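Local coordinates for protein putative xylanase (PDB 2P1G) that is of unestablished function but may hydrolyse glycosidic bonds, having been named a putative xylanase, although its sequence places it in an amidase-like family, at residues L34-D39 with V47-A52. Numbering follows the deposited sequence.
Sequences LIINCD and VEYALA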
# COMPACT_ATOMS: atom_id res chain seq x y z
N LEU A 34 -8.92 -5.57 15.04
CA LEU A 34 -9.27 -4.71 13.92
C LEU A 34 -9.60 -3.29 14.39
O LEU A 34 -10.50 -3.09 15.22
CB LEU A 34 -10.43 -5.31 13.13
CG LEU A 34 -10.79 -4.64 11.80
CD1 LEU A 34 -9.64 -4.79 10.76
CD2 LEU A 34 -12.06 -5.22 11.27
N ILE A 35 -8.86 -2.31 13.86
CA ILE A 35 -9.15 -0.90 14.11
C ILE A 35 -9.65 -0.22 12.85
O ILE A 35 -8.98 -0.27 11.82
CB ILE A 35 -7.90 -0.15 14.63
CG1 ILE A 35 -7.51 -0.65 16.03
CG2 ILE A 35 -8.13 1.39 14.63
CD1 ILE A 35 -6.29 0.04 16.60
N ILE A 36 -10.83 0.40 12.93
CA ILE A 36 -11.37 1.19 11.82
C ILE A 36 -11.29 2.65 12.21
O ILE A 36 -12.04 3.12 13.08
CB ILE A 36 -12.81 0.79 11.46
CG1 ILE A 36 -12.88 -0.71 11.13
CG2 ILE A 36 -13.35 1.65 10.32
CD1 ILE A 36 -14.31 -1.26 10.98
N ASN A 37 -10.37 3.38 11.59
CA ASN A 37 -10.22 4.80 11.86
C ASN A 37 -10.14 5.54 10.55
O ASN A 37 -9.06 5.75 10.02
CB ASN A 37 -8.97 5.08 12.73
CG ASN A 37 -8.86 6.53 13.15
OD1 ASN A 37 -9.63 7.38 12.67
ND2 ASN A 37 -7.93 6.83 14.05
N CYS A 38 -11.31 5.91 10.01
CA CYS A 38 -11.40 6.58 8.72
C CYS A 38 -11.23 8.09 8.82
O CYS A 38 -11.22 8.79 7.80
CB CYS A 38 -12.72 6.22 8.04
SG CYS A 38 -12.87 4.47 7.57
N ASP A 39 -11.07 8.58 10.05
CA ASP A 39 -10.91 10.00 10.35
C ASP A 39 -9.47 10.50 10.28
O ASP A 39 -9.25 11.71 10.15
CB ASP A 39 -11.46 10.30 11.75
CG ASP A 39 -12.93 9.90 11.89
OD1 ASP A 39 -13.71 10.11 10.93
OD2 ASP A 39 -13.29 9.40 12.98
N VAL A 47 -5.60 3.50 1.45
CA VAL A 47 -5.89 2.57 0.36
C VAL A 47 -6.70 1.37 0.83
O VAL A 47 -7.62 0.94 0.14
CB VAL A 47 -4.59 2.18 -0.36
CG1 VAL A 47 -4.82 1.05 -1.35
CG2 VAL A 47 -4.00 3.41 -1.05
N GLU A 48 -6.40 0.87 2.04
CA GLU A 48 -7.14 -0.29 2.56
C GLU A 48 -8.60 0.05 2.74
O GLU A 48 -9.46 -0.76 2.37
CB GLU A 48 -6.59 -0.77 3.90
CG GLU A 48 -5.18 -1.36 3.84
CD GLU A 48 -4.70 -1.79 5.22
OE1 GLU A 48 -4.98 -1.09 6.24
OE2 GLU A 48 -4.01 -2.81 5.28
N TYR A 49 -8.89 1.23 3.31
CA TYR A 49 -10.31 1.61 3.51
C TYR A 49 -11.01 1.76 2.17
O TYR A 49 -12.10 1.24 1.99
CB TYR A 49 -10.49 2.89 4.34
CG TYR A 49 -9.91 2.80 5.74
CD1 TYR A 49 -10.15 1.68 6.55
CD2 TYR A 49 -9.16 3.85 6.27
CE1 TYR A 49 -9.61 1.58 7.82
CE2 TYR A 49 -8.60 3.76 7.56
CZ TYR A 49 -8.84 2.62 8.33
OH TYR A 49 -8.31 2.50 9.59
N ALA A 50 -10.37 2.48 1.24
CA ALA A 50 -10.92 2.67 -0.10
C ALA A 50 -11.24 1.33 -0.78
O ALA A 50 -12.35 1.13 -1.31
CB ALA A 50 -9.92 3.48 -0.95
N LEU A 51 -10.28 0.42 -0.73
CA LEU A 51 -10.44 -0.92 -1.30
C LEU A 51 -11.56 -1.69 -0.62
O LEU A 51 -12.39 -2.31 -1.29
CB LEU A 51 -9.13 -1.72 -1.23
CG LEU A 51 -9.11 -3.11 -1.87
CD1 LEU A 51 -9.66 -3.10 -3.30
CD2 LEU A 51 -7.67 -3.66 -1.85
N ALA A 52 -11.56 -1.66 0.72
CA ALA A 52 -12.54 -2.44 1.46
C ALA A 52 -13.96 -1.96 1.16
O ALA A 52 -14.90 -2.77 1.11
CB ALA A 52 -12.25 -2.40 2.97
O HOH W 1 -6.13 4.69 9.87
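With CG of Y49 placed beside its own backbone N (chi1 -60°), the phenol ring reaches out from the helix to the loop 34-39, while C38, with SG likewise beside its backbone N, lays the sulfur over one face of that ring. The sulfur stands 3.9 Å from the ring centroid of Y49 and 14° off the normal, a Cys sulfur-aromatic contact displaced slightly toward the rim, with CG of Y49 among its nearest atoms. At the far end of the ring the interaction turns polar: the backbone N of N37 donates to OH of Y49 over 3.0 Å in a nearly straight bond (166°). A water ties the two together a second time, giving a proton to O of N37 and lying 3.1 Å from OH of Y49. The loop itself is shaped by an Asx turn, in which OD1 of N37 accepts from N of D39 at 3.2 Å, and ND2 of N37 is bonded to E40. The phenol OH thus joins the irregular loop to the helix through both N and O of N37. R76 adds to the junction, bonding I35 O and, weakly, Y49 OH. Y49 also touches F16 and, on helix 65-76, L72; the same helix takes I36 against E65 and F68, and V47 and A50 of helix 43-54 pack against strand 189-198.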